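Local structure of sulfur oxygenase/reductase (Halothiobacillus neapolitanus, 6QPA) at residues K123-Q128 and V194-M199; V160-H165 and Q252-I257; T180-W185 and Q280-G285. The protein probably catalyses the oxygen-dependent disproportionation of elemental sulfur at a mononuclear iron site, as one subunit of a 24-subunit assembly. All blocks are in the same frame, centred on the assembly; numbering follows the deposited sequence.

Interaction 1. Residues K123-Q128 and V194-M199; sequences KSDLPQ and VGWMIM
The indole of W196 lies across the strand opposite it, with D125 CB over the face of its five-membered ring, 3.9 Å from the ring centroid. This CH-pi contact covers one end of the ring system; at the other, K123 puts its CG 4.0 Å from W196 CH2, the two side chains crossing at a slant. CG of W196 sits between its own backbone N and carbonyl carbon (chi1 58°), a torsion that folds the indole back over the neighbouring backbone, and the amide N of D125 stands above the middle of the ring system. A large flat side chain suits this place because it can cover strand and side chain together. The indole N-H is satisfied by a water in the ring plane, which accepts from W196 NE1 at 2.9 Å and donates to D125 OD2, itself salt-bridged to K187 of helix 172-189. Strand 110-125 pairs here with 193-204, joining the two halves of the curled antiparallel sheet, consistent with the barrel of the dimeric alpha-beta barrel clan. D125 and W196 form a hydrogen-bonded pair, and S124 and M197 a non-hydrogen-bonded pair on the other face, their CA atoms 4.1 Å apart, as such pairs bring them close; serine adds little bulk there. On that face L126 CD1 reaches M197 SD at 3.9 Å. V194 and G195 form a classic beta bulge opposite E258, and there the ring of P127 meets V194 at about a right angle, P127 CG lying 3.9 Å from V194 CG1; bare G195 lets the proline and D125 O come close.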
# COMPACT_ATOMS: atom_id res chain seq x y z
N LYS A 123 46.38 -12.47 48.50
CA LYS A 123 47.27 -13.20 47.64
C LYS A 123 46.81 -12.96 46.20
O LYS A 123 45.63 -12.70 45.95
CB LYS A 123 47.26 -14.70 47.97
CG LYS A 123 48.55 -15.36 47.59
CD LYS A 123 49.01 -16.36 48.63
CE LYS A 123 50.38 -16.91 48.23
NZ LYS A 123 50.38 -17.44 46.82
N SER A 124 47.75 -13.07 45.27
CA SER A 124 47.39 -12.81 43.88
C SER A 124 48.33 -13.59 42.97
O SER A 124 49.43 -13.99 43.38
CB SER A 124 47.47 -11.33 43.54
OG SER A 124 48.82 -10.92 43.45
N ASP A 125 47.85 -13.84 41.76
CA ASP A 125 48.64 -14.30 40.63
C ASP A 125 48.02 -13.60 39.42
O ASP A 125 47.21 -14.18 38.68
CB ASP A 125 48.64 -15.82 40.49
CG ASP A 125 49.53 -16.30 39.36
OD1 ASP A 125 50.18 -15.47 38.69
OD2 ASP A 125 49.55 -17.52 39.11
N LEU A 126 48.37 -12.33 39.26
CA LEU A 126 47.79 -11.46 38.24
C LEU A 126 48.88 -11.05 37.26
O LEU A 126 49.84 -10.38 37.68
CB LEU A 126 47.18 -10.21 38.85
CG LEU A 126 45.71 -10.14 39.20
CD1 LEU A 126 45.37 -8.68 39.54
CD2 LEU A 126 44.84 -10.66 38.06
N PRO A 127 48.76 -11.37 35.98
CA PRO A 127 49.76 -10.91 35.01
C PRO A 127 49.59 -9.44 34.65
O PRO A 127 48.53 -8.84 34.84
CB PRO A 127 49.49 -11.78 33.77
CG PRO A 127 48.06 -12.24 33.91
CD PRO A 127 47.62 -12.04 35.36
N GLN A 128 50.66 -8.87 34.09
CA GLN A 128 50.60 -7.54 33.48
C GLN A 128 49.67 -7.53 32.28
O GLN A 128 49.58 -8.51 31.52
CB GLN A 128 52.00 -7.07 33.06
CG GLN A 128 52.98 -6.90 34.23
CD GLN A 128 54.39 -6.48 33.78
OE1 GLN A 128 54.66 -6.29 32.60
NE2 GLN A 128 55.31 -6.42 34.74
N VAL A 194 43.21 -16.49 33.21
CA VAL A 194 44.25 -15.48 33.02
C VAL A 194 44.94 -15.12 34.33
O VAL A 194 46.16 -14.99 34.38
CB VAL A 194 43.63 -14.24 32.35
CG1 VAL A 194 44.63 -13.10 32.37
CG2 VAL A 194 43.20 -14.58 30.92
N GLY A 195 44.18 -14.98 35.42
CA GLY A 195 44.80 -14.59 36.67
C GLY A 195 43.77 -14.46 37.77
O GLY A 195 42.57 -14.62 37.55
N TRP A 196 44.25 -14.17 38.98
CA TRP A 196 43.32 -14.09 40.09
C TRP A 196 43.92 -13.25 41.22
O TRP A 196 45.12 -13.03 41.30
CB TRP A 196 42.93 -15.48 40.61
CG TRP A 196 44.10 -16.32 41.05
CD1 TRP A 196 44.77 -17.26 40.32
CD2 TRP A 196 44.72 -16.29 42.35
NE1 TRP A 196 45.78 -17.82 41.09
CE2 TRP A 196 45.76 -17.25 42.33
CE3 TRP A 196 44.48 -15.56 43.52
CZ2 TRP A 196 46.57 -17.48 43.45
CZ3 TRP A 196 45.30 -15.79 44.63
CH2 TRP A 196 46.33 -16.75 44.59
N MET A 197 43.04 -12.88 42.14
CA MET A 197 43.40 -12.06 43.29
C MET A 197 42.35 -12.30 44.37
O MET A 197 41.16 -12.39 44.07
CB MET A 197 43.48 -10.58 42.87
CG MET A 197 43.68 -9.55 43.92
SD MET A 197 44.08 -7.94 43.14
CE MET A 197 42.59 -7.60 42.20
N ILE A 198 42.81 -12.47 45.61
CA ILE A 198 41.93 -12.60 46.77
C ILE A 198 41.94 -11.29 47.53
O ILE A 198 43.00 -10.85 48.00
CB ILE A 198 42.36 -13.75 47.68
CG1 ILE A 198 42.28 -15.09 46.94
CG2 ILE A 198 41.52 -13.75 48.97
CD1 ILE A 198 42.98 -16.22 47.65
N MET A 199 40.78 -10.66 47.69
CA MET A 199 40.69 -9.34 48.31
C MET A 199 39.81 -9.43 49.54
O MET A 199 38.68 -9.92 49.45
CB MET A 199 40.13 -8.32 47.33
CG MET A 199 40.95 -8.14 46.08
SD MET A 199 40.28 -6.86 44.97
CE MET A 199 38.78 -7.66 44.43
O HOH W 1 48.20 -19.37 40.58

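Interaction 2. Residues V160-H165 and Q252-I257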
# COMPACT_ATOMS: atom_id res chain seq x y z
N VAL A 160 36.37 -10.05 33.52
CA VAL A 160 36.69 -10.06 34.94
C VAL A 160 35.47 -10.54 35.69
O VAL A 160 34.35 -10.05 35.48
CB VAL A 160 37.18 -8.68 35.44
CG1 VAL A 160 37.38 -8.70 36.97
CG2 VAL A 160 38.49 -8.31 34.75
N VAL A 161 35.68 -11.52 36.55
CA VAL A 161 34.63 -12.09 37.38
C VAL A 161 34.97 -11.80 38.83
O VAL A 161 36.14 -11.89 39.23
CB VAL A 161 34.54 -13.60 37.08
CG1 VAL A 161 34.02 -14.32 38.23
CG2 VAL A 161 33.68 -13.83 35.83
N ILE A 162 33.97 -11.42 39.62
CA ILE A 162 34.17 -11.15 41.05
C ILE A 162 33.22 -12.04 41.85
O ILE A 162 31.99 -11.94 41.70
CB ILE A 162 33.95 -9.68 41.41
CG1 ILE A 162 34.88 -8.78 40.58
CG2 ILE A 162 34.20 -9.47 42.92
CD1 ILE A 162 34.69 -7.28 40.86
N GLY A 163 33.79 -12.90 42.69
CA GLY A 163 33.01 -13.77 43.55
C GLY A 163 32.89 -13.20 44.96
O GLY A 163 33.89 -12.99 45.64
N ASP A 164 31.65 -12.94 45.37
CA ASP A 164 31.36 -12.35 46.67
C ASP A 164 31.21 -13.45 47.72
O ASP A 164 30.34 -14.33 47.60
CB ASP A 164 30.09 -11.50 46.58
CG ASP A 164 29.94 -10.54 47.75
OD1 ASP A 164 30.60 -10.76 48.77
OD2 ASP A 164 29.19 -9.55 47.65
N HIS A 165 32.03 -13.41 48.76
CA HIS A 165 32.00 -14.39 49.83
C HIS A 165 31.92 -13.68 51.17
O HIS A 165 32.71 -12.76 51.42
CB HIS A 165 33.25 -15.28 49.82
CG HIS A 165 33.50 -15.99 48.53
ND1 HIS A 165 33.94 -15.34 47.39
CD2 HIS A 165 33.40 -17.30 48.21
CE1 HIS A 165 34.08 -16.22 46.41
NE2 HIS A 165 33.77 -17.42 46.88
N GLN A 252 33.89 -9.85 54.46
CA GLN A 252 33.68 -10.02 53.03
C GLN A 252 35.01 -10.26 52.33
O GLN A 252 35.97 -9.52 52.55
CB GLN A 252 33.01 -8.80 52.41
CG GLN A 252 32.89 -8.92 50.90
CD GLN A 252 32.30 -7.68 50.29
OE1 GLN A 252 32.84 -6.59 50.46
NE2 GLN A 252 31.17 -7.82 49.61
N TYR A 253 35.05 -11.28 51.48
CA TYR A 253 36.14 -11.48 50.55
C TYR A 253 35.60 -11.38 49.13
O TYR A 253 34.57 -11.99 48.82
CB TYR A 253 36.81 -12.84 50.74
CG TYR A 253 37.68 -12.96 51.99
CD1 TYR A 253 37.12 -13.23 53.23
CD2 TYR A 253 39.06 -12.85 51.91
CE1 TYR A 253 37.92 -13.36 54.37
CE2 TYR A 253 39.88 -12.99 53.04
CZ TYR A 253 39.31 -13.24 54.26
OH TYR A 253 40.12 -13.39 55.37
N LEU A 254 36.31 -10.64 48.28
CA LEU A 254 36.03 -10.61 46.85
C LEU A 254 37.10 -11.41 46.13
O LEU A 254 38.29 -11.10 46.25
CB LEU A 254 36.00 -9.19 46.31
CG LEU A 254 34.90 -8.37 46.94
CD1 LEU A 254 34.83 -6.99 46.27
CD2 LEU A 254 33.59 -9.13 46.77
N VAL A 255 36.69 -12.43 45.38
CA VAL A 255 37.61 -13.25 44.62
C VAL A 255 37.58 -12.77 43.18
O VAL A 255 36.61 -12.98 42.45
CB VAL A 255 37.25 -14.74 44.75
CG1 VAL A 255 38.14 -15.58 43.82
CG2 VAL A 255 37.40 -15.18 46.22
N HIS A 256 38.67 -12.13 42.75
CA HIS A 256 38.78 -11.51 41.43
C HIS A 256 39.47 -12.49 40.49
O HIS A 256 40.59 -12.92 40.76
CB HIS A 256 39.57 -10.20 41.58
CG HIS A 256 39.99 -9.55 40.30
ND1 HIS A 256 39.62 -8.27 39.96
CD2 HIS A 256 40.84 -9.96 39.32
CE1 HIS A 256 40.18 -7.93 38.81
NE2 HIS A 256 40.93 -8.93 38.41
N ILE A 257 38.77 -12.92 39.44
CA ILE A 257 39.33 -13.88 38.48
C ILE A 257 39.18 -13.34 37.07
O ILE A 257 38.08 -12.97 36.65
CB ILE A 257 38.65 -15.26 38.58
CG1 ILE A 257 38.48 -15.68 40.05
CG2 ILE A 257 39.49 -16.28 37.82
CD1 ILE A 257 37.69 -16.95 40.22
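Q252 reaches across to D164 with its amide, NE2 donating to OD1 of the aspartate at 3.1 Å, while a weak second bond goes to D164 OD2. The glutamine has CG anti to its backbone N and an extended chain beyond, which carries the amide far enough to meet the carboxylate on the syn side of OD1. The two side chains meet at about a right angle. The carboxylate and amide planes are 51° apart, and NE2 comes to OD1 from 33° out of the carboxylate plane. Glutamine suits the place because its other end also works: OE1 makes a weak bond to Q201.

L254 extends this face. Its CD2 runs beside D164 CA, and its CB packs 3.8 Å from CG2 of I162, the two side chains crossing at a slant, with L254 CD2 also near I162 CG2. Further along, V160 CG1 makes a CH-pi contact over one face of the H256 imidazole, 3.8 Å from its centroid and offset toward the rim. The ring's nitrogens bond separately, ND1 to Y79 and NE2 to E258, which together fix its rotation.

The opposite face carries H165. Its chi1 of -56° sets CG beside the backbone N and lays the ring back along its own strand, over G163, whose lack of a side chain suits the close passage of the imidazole. ND1 makes a weak bond to G163 O, and CE1 touches V255 CG2 at 3.5 Å.

Regular pairs of backbone bonds join the strands, such as G163 N to V255 O at 2.8 Å. Strands 159-167 and 251-259 are the two central strands in the order 290-305, 159-167, 251-259, 193-204, consistent with the ferredoxin-like half of a dimeric alpha-beta barrel.

Interaction 3. Residues T180-W185 and Q280-G285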
# COMPACT_ATOMS: atom_id res chain seq x y z
N THR A 180 42.98 -19.93 48.00
CA THR A 180 44.27 -19.97 47.34
C THR A 180 44.47 -21.30 46.64
O THR A 180 44.87 -21.34 45.47
CB THR A 180 45.38 -19.73 48.35
OG1 THR A 180 45.30 -18.39 48.85
CG2 THR A 180 46.75 -19.97 47.72
N GLU A 181 44.21 -22.41 47.33
CA GLU A 181 44.42 -23.71 46.70
C GLU A 181 43.49 -23.91 45.51
O GLU A 181 43.90 -24.41 44.46
CB GLU A 181 44.25 -24.84 47.73
CG GLU A 181 44.63 -26.20 47.15
CD GLU A 181 44.54 -27.37 48.13
OE1 GLU A 181 44.19 -27.16 49.33
OE2 GLU A 181 44.83 -28.50 47.69
N THR A 182 42.22 -23.48 45.64
CA THR A 182 41.27 -23.57 44.54
C THR A 182 41.77 -22.82 43.31
O THR A 182 41.76 -23.34 42.19
CB THR A 182 39.91 -22.99 44.96
OG1 THR A 182 39.41 -23.68 46.11
CG2 THR A 182 38.87 -23.14 43.80
N LEU A 183 42.21 -21.57 43.52
CA LEU A 183 42.57 -20.69 42.41
C LEU A 183 43.86 -21.14 41.73
O LEU A 183 43.99 -21.05 40.51
CB LEU A 183 42.69 -19.25 42.93
CG LEU A 183 41.35 -18.64 43.33
CD1 LEU A 183 41.51 -17.41 44.21
CD2 LEU A 183 40.53 -18.32 42.04
N GLU A 184 44.82 -21.64 42.52
CA GLU A 184 46.04 -22.17 41.95
C GLU A 184 45.77 -23.40 41.10
O GLU A 184 46.42 -23.60 40.06
CB GLU A 184 47.03 -22.50 43.07
CG GLU A 184 47.59 -21.25 43.71
CD GLU A 184 48.55 -21.53 44.85
OE1 GLU A 184 48.49 -22.64 45.41
OE2 GLU A 184 49.36 -20.64 45.18
N TRP A 185 44.85 -24.26 41.54
CA TRP A 185 44.46 -25.41 40.73
C TRP A 185 43.87 -24.94 39.41
O TRP A 185 44.24 -25.44 38.34
CB TRP A 185 43.47 -26.28 41.50
CG TRP A 185 43.21 -27.69 40.93
CD1 TRP A 185 43.74 -28.85 41.41
CD2 TRP A 185 42.34 -28.06 39.85
NE1 TRP A 185 43.26 -29.93 40.69
CE2 TRP A 185 42.40 -29.48 39.73
CE3 TRP A 185 41.51 -27.35 38.98
CZ2 TRP A 185 41.67 -30.20 38.76
CZ3 TRP A 185 40.77 -28.08 37.99
CH2 TRP A 185 40.86 -29.49 37.92
N GLN A 280 36.49 -31.24 45.74
CA GLN A 280 36.85 -31.49 47.13
C GLN A 280 37.60 -30.30 47.73
O GLN A 280 37.31 -29.88 48.85
CB GLN A 280 37.72 -32.75 47.26
CG GLN A 280 37.16 -34.01 46.63
CD GLN A 280 35.70 -34.19 46.92
OE1 GLN A 280 35.29 -34.21 48.07
NE2 GLN A 280 34.89 -34.33 45.87
N ILE A 281 38.56 -29.76 46.98
CA ILE A 281 39.33 -28.60 47.43
C ILE A 281 38.40 -27.43 47.70
O ILE A 281 38.46 -26.81 48.77
CB ILE A 281 40.38 -28.23 46.37
CG1 ILE A 281 41.44 -29.34 46.25
CG2 ILE A 281 40.97 -26.83 46.63
CD1 ILE A 281 42.32 -29.22 45.02
N HIS A 282 37.49 -27.13 46.77
CA HIS A 282 36.63 -25.96 46.91
C HIS A 282 35.56 -26.20 47.97
O HIS A 282 35.29 -25.31 48.79
CB HIS A 282 35.99 -25.60 45.56
CG HIS A 282 35.20 -24.31 45.56
ND1 HIS A 282 33.82 -24.28 45.41
CD2 HIS A 282 35.59 -23.02 45.66
CE1 HIS A 282 33.40 -23.02 45.42
NE2 HIS A 282 34.46 -22.24 45.58
N ASN A 283 34.96 -27.40 47.99
CA ASN A 283 33.97 -27.70 49.02
C ASN A 283 34.57 -27.54 50.41
O ASN A 283 34.00 -26.86 51.26
CB ASN A 283 33.41 -29.13 48.85
CG ASN A 283 32.37 -29.21 47.75
OD1 ASN A 283 32.10 -28.22 47.07
ND2 ASN A 283 31.77 -30.38 47.57
N ASN A 284 35.73 -28.16 50.65
CA ASN A 284 36.29 -28.17 52.00
C ASN A 284 37.04 -26.88 52.34
O ASN A 284 37.05 -26.46 53.50
CB ASN A 284 37.20 -29.38 52.16
CG ASN A 284 36.43 -30.67 52.03
OD1 ASN A 284 35.32 -30.79 52.56
ND2 ASN A 284 36.98 -31.63 51.31
N GLY A 285 37.66 -26.25 51.36
CA GLY A 285 38.47 -25.09 51.61
C GLY A 285 37.73 -23.77 51.47
O GLY A 285 38.20 -22.77 52.02
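I281 carries this contact, its side chain lying against E181, T182 and W185. Its CG2 touches T182 OG1 at 3.6 Å, the two side chains sliding past each other in opposite directions. From CG1, placed beside the backbone N by a chi1 of -66°, CD1 runs on to W185 CD1 at 3.9 Å, meeting the indole side chain at about a right angle. The extended chain of E181 lies across the isoleucine, its aliphatic part against CG2 and its carboxylate OE2 3.7 Å from I281 CD1; a long glutamate can cover an apolar group in this way while its carboxylate stays at the exposed side of the helix pair. Beside it, T182 CG2 rests on H282 CD2 at 3.8 Å.

A second shell fixes these groups. The hydroxyl of T182 is bonded to the backbone carbonyl of G178 one turn earlier, which fixes the hydroxyl and so the rotation of the side chain. W185 NE1 bonds to E277, on the same helix as I281, while L307 of a second subunit packs on the indole. Helices 172-189 and 276-287 run antiparallel and belong to one beta-alpha-beta-beta-alpha-beta half, the former packed on the sheet through L183, as in dimeric alpha-beta barrels.

Interactions 1 and 2 lie side by side in the sheet, their centres about 11 Å apart, with interaction 3 in the helices over it, about 15 and 14 Å from them, centre to centre. Strands 193-204 and 251-259 are neighbours; M199 O to L254 N and M197 N to H256 O are probable hydrogen bonds joining them. L183 of helix 172-189 bridges the layers, touching W196, I198, V255 and I257. Along the chain the segments come in the order 123-128, 160-165, 180-185, 194-199, 252-257, 280-285, each contact joining segments 66 to 95 residues apart. Strand 110-125 of interaction 1 also carries the iron ligand E116, whose side chain is about 11 Å from that of L254.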